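Local coordinates for M32 carboxypeptidase (Pyrococcus furiosus, PDB 1KA2), which removes amino acids one at a time from the C-terminus of peptides as a cobalt-dependent metallocarboxypeptidase of broad specificity, working as a homodimer, at residues 36-40 against 41-45; 473-476 against 477-481. All blocks are in the same frame, centred on the assembly; numbering follows the deposited sequence.

Contact 1. Residues 36-40 against 41-45; sequences VNMPK and EGILE
Met38 bends over the backbone of Gly42 and Ile43. Its SD lies 3.5 Å from Gly42 C, and a turn at the last torsion (chi3 69°) carries CE beside the start of helix 43-61, 3.9 Å from Ile43 CB. An unbranched, flexible thioether suits this place, since it can lie along the peptide and still reach Ile43. With an alanine here, the loss of SD and CE would probably open a gap over the Gly42 peptide and leave Ile43 CB without its apolar neighbour. Gly42 suits its own place too, because a side chain there would press on Met38 CG. Beneath this packing, Gly42 N donates to Pro39 O over 2.9 Å, from above the carbonyl plane. A weak bond from Ile43 N to Lys40 O, 3.4 Å, follows. The ring of Pro39 restricts phi (-64°) at the first position of the turn. Farther out, Ile43 touches Leu34 of helix 8-36, while Glu41 OE2 is hydrogen-bonded to Thr229 OG1 and Glu45 takes the backbone N-H groups of Ile246 and Arg247, all three of the second subunit. The arrangement is a beta turn, Pro39 to Gly42, close to type I, in the short connection between helices 8-36 and 43-61 at the dimer interface.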
# COMPACT_ATOMS: atom_id res chain seq x y z
N VAL A 36 -0.19 -7.98 -4.08
CA VAL A 36 1.04 -7.74 -4.83
C VAL A 36 2.38 -7.67 -4.10
O VAL A 36 3.39 -8.12 -4.64
CB VAL A 36 0.89 -6.44 -5.68
CG1 VAL A 36 2.18 -6.14 -6.45
CG2 VAL A 36 -0.29 -6.60 -6.65
N ASN A 37 2.42 -7.13 -2.88
CA ASN A 37 3.71 -7.00 -2.20
C ASN A 37 3.93 -7.67 -0.85
O ASN A 37 5.03 -8.14 -0.57
CB ASN A 37 4.02 -5.51 -2.02
CG ASN A 37 3.94 -4.74 -3.32
OD1 ASN A 37 4.52 -5.14 -4.32
ND2 ASN A 37 3.23 -3.62 -3.31
N MET A 38 2.89 -7.68 -0.03
CA MET A 38 2.94 -8.21 1.33
C MET A 38 3.69 -9.51 1.61
O MET A 38 3.45 -10.53 0.97
CB MET A 38 1.52 -8.33 1.90
CG MET A 38 1.46 -8.54 3.41
SD MET A 38 -0.16 -8.95 4.05
CE MET A 38 -0.37 -10.62 3.35
N PRO A 39 4.64 -9.47 2.56
CA PRO A 39 5.36 -10.71 2.87
C PRO A 39 4.29 -11.63 3.41
O PRO A 39 3.40 -11.17 4.13
CB PRO A 39 6.35 -10.32 3.97
CG PRO A 39 6.33 -8.83 4.04
CD PRO A 39 5.33 -8.28 3.06
N LYS A 40 4.37 -12.92 3.10
CA LYS A 40 3.31 -13.85 3.51
C LYS A 40 2.81 -13.81 4.93
O LYS A 40 1.61 -13.82 5.17
CB LYS A 40 3.72 -15.28 3.16
CG LYS A 40 4.08 -15.53 1.69
CD LYS A 40 2.86 -15.58 0.73
CE LYS A 40 3.27 -15.90 -0.73
NZ LYS A 40 2.07 -15.93 -1.63
N GLU A 41 3.71 -13.76 5.89
CA GLU A 41 3.28 -13.72 7.27
C GLU A 41 2.62 -12.41 7.72
O GLU A 41 2.12 -12.32 8.83
CB GLU A 41 4.44 -14.09 8.22
CG GLU A 41 4.88 -15.53 8.20
CD GLU A 41 5.88 -15.84 9.34
OE1 GLU A 41 5.45 -15.91 10.51
OE2 GLU A 41 7.08 -16.00 9.05
N GLY A 42 2.61 -11.39 6.88
CA GLY A 42 1.97 -10.16 7.31
C GLY A 42 0.45 -10.22 7.26
O GLY A 42 -0.24 -9.26 7.62
N ILE A 43 -0.08 -11.36 6.85
CA ILE A 43 -1.53 -11.54 6.70
C ILE A 43 -2.38 -11.35 7.95
O ILE A 43 -3.44 -10.74 7.88
CB ILE A 43 -1.87 -12.93 6.07
CG1 ILE A 43 -3.38 -13.07 5.84
CG2 ILE A 43 -1.38 -14.05 6.98
CD1 ILE A 43 -3.92 -12.22 4.71
N LEU A 44 -1.94 -11.84 9.10
CA LEU A 44 -2.77 -11.66 10.28
C LEU A 44 -2.98 -10.19 10.64
O LEU A 44 -4.09 -9.78 10.95
CB LEU A 44 -2.20 -12.39 11.49
CG LEU A 44 -3.00 -12.09 12.77
CD1 LEU A 44 -4.46 -12.50 12.57
CD2 LEU A 44 -2.39 -12.84 13.95
N GLU A 45 -1.91 -9.41 10.60
CA GLU A 45 -2.01 -8.00 10.96
C GLU A 45 -2.75 -7.21 9.87
O GLU A 45 -3.52 -6.30 10.18
CB GLU A 45 -0.61 -7.45 11.26
CG GLU A 45 -0.04 -8.10 12.54
CD GLU A 45 1.45 -7.90 12.72
OE1 GLU A 45 2.22 -8.42 11.88
OE2 GLU A 45 1.87 -7.24 13.70

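Contact 2. Residues 473-476 against 477-481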
# COMPACT_ATOMS: atom_id res chain seq x y z
N PRO A 473 -27.74 1.90 -13.15
CA PRO A 473 -27.34 1.17 -14.36
C PRO A 473 -28.30 1.31 -15.55
O PRO A 473 -27.89 1.67 -16.65
CB PRO A 473 -27.23 -0.27 -13.88
CG PRO A 473 -26.79 -0.11 -12.47
CD PRO A 473 -27.67 1.02 -11.97
N LYS A 474 -29.57 1.01 -15.32
CA LYS A 474 -30.54 1.08 -16.40
C LYS A 474 -30.70 2.48 -16.97
O LYS A 474 -30.59 2.68 -18.17
CB LYS A 474 -31.89 0.55 -15.92
CG LYS A 474 -31.86 -0.95 -15.68
CD LYS A 474 -33.22 -1.48 -15.30
CE LYS A 474 -33.18 -2.99 -15.15
NZ LYS A 474 -34.55 -3.55 -15.02
N GLU A 475 -30.94 3.46 -16.10
CA GLU A 475 -31.10 4.83 -16.56
C GLU A 475 -29.85 5.30 -17.31
O GLU A 475 -29.95 6.10 -18.23
CB GLU A 475 -31.41 5.74 -15.36
CG GLU A 475 -31.75 7.17 -15.75
CD GLU A 475 -32.26 7.99 -14.58
OE1 GLU A 475 -32.51 9.20 -14.78
OE2 GLU A 475 -32.42 7.43 -13.47
N LEU A 476 -28.69 4.79 -16.92
CA LEU A 476 -27.44 5.17 -17.59
C LEU A 476 -27.44 4.70 -19.04
O LEU A 476 -27.05 5.45 -19.93
CB LEU A 476 -26.23 4.57 -16.86
CG LEU A 476 -24.88 4.77 -17.56
CD1 LEU A 476 -24.67 6.25 -17.87
CD2 LEU A 476 -23.76 4.23 -16.67
N LEU A 477 -27.88 3.46 -19.26
CA LEU A 477 -27.92 2.91 -20.62
C LEU A 477 -28.88 3.67 -21.54
O LEU A 477 -28.50 4.04 -22.65
CB LEU A 477 -28.32 1.44 -20.59
CG LEU A 477 -27.15 0.46 -20.43
CD1 LEU A 477 -27.68 -0.94 -20.16
CD2 LEU A 477 -26.30 0.49 -21.69
N LYS A 478 -30.10 3.89 -21.08
CA LYS A 478 -31.09 4.62 -21.88
C LYS A 478 -30.54 5.98 -22.33
O LYS A 478 -30.56 6.32 -23.51
CB LYS A 478 -32.38 4.82 -21.08
CG LYS A 478 -33.15 3.54 -20.80
CD LYS A 478 -34.20 3.75 -19.73
CE LYS A 478 -34.89 2.44 -19.37
NZ LYS A 478 -35.72 2.58 -18.14
N LYS A 479 -30.04 6.75 -21.36
CA LYS A 479 -29.49 8.08 -21.62
C LYS A 479 -28.37 8.09 -22.65
O LYS A 479 -28.32 8.98 -23.51
CB LYS A 479 -28.94 8.68 -20.32
CG LYS A 479 -29.98 8.92 -19.23
CD LYS A 479 -30.76 10.19 -19.49
CE LYS A 479 -31.57 10.59 -18.26
NZ LYS A 479 -32.31 11.86 -18.51
N ALA A 480 -27.48 7.12 -22.57
CA ALA A 480 -26.33 7.05 -23.47
C ALA A 480 -26.48 6.20 -24.73
O ALA A 480 -25.86 6.50 -25.75
CB ALA A 480 -25.11 6.57 -22.69
N ILE A 481 -27.30 5.16 -24.68
CA ILE A 481 -27.46 4.30 -25.84
C ILE A 481 -28.86 4.29 -26.46
O ILE A 481 -29.15 3.55 -27.39
CB ILE A 481 -27.01 2.87 -25.47
CG1 ILE A 481 -25.53 2.91 -25.08
CG2 ILE A 481 -27.20 1.90 -26.61
CD1 ILE A 481 -24.65 3.63 -26.08
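Glu475 and Lys479, one helical turn apart, run side by side and point the same way. With CG anti to the backbone N (chi1 -173°), Glu475 extends from the helix. In Lys479, chi1 (-63°) sets CG 3.0 Å from Glu475 O, and the bend at chi2 turns the rest of the chain alongside Glu475, CE 3.9 Å from Glu475 OE1. Their charged ends, Glu475 OE1 and Lys479 NZ, are 4.6 Å apart, too far for a salt bridge, although the opposite charges probably still attract. Lys474 and Lys478 form a second such pair of positions, but of like charge, with their NZ atoms 7.0 Å apart; Lys474 NZ finds its mate in a salt bridge to Asp171. The aliphatic part of Lys478 runs alongside a carbonyl oxygen, its CG 3.8 Å from Lys474 O. Close helical packing also sets Leu477 CB 3.5 Å from Lys474 O. Four i to i+4 backbone bonds hold the spacing, that from Lys478 N to Lys474 O being almost straight at 171°. Pro473 fits the first turn, where its missing N-H costs no helical bond. Leucines suit the buried positions of helix 473-481: Leu476 lies against Trp467 in a loop and Leu477 against Leu429 of helix 421-440, where Ile481 meets Leu433 and His436, while Pro473 touches the loop residues Glu164, Glu165 and Ser294.

Contacts 1 and 2 lie on opposite sides of the chain's centre, their own centres about 41 Å apart and their nearest atoms about 28 Å apart, with no touch between them. Both are local arrangements in a mostly helical fold. Residues 36-45 lie away from the metal site of their own chain, though Met38 packs on Asp248 of the second subunit, in the predicted DXRXT motif, whereas residues 473-481 touch no other chain of the assembly. Contact 2 is nearer the catalytic centre: the side chain of Pro473 is about 12 Å from that of Glu299, which with His269 and His273 binds magnesium in this crystal and cobalt in the active enzyme.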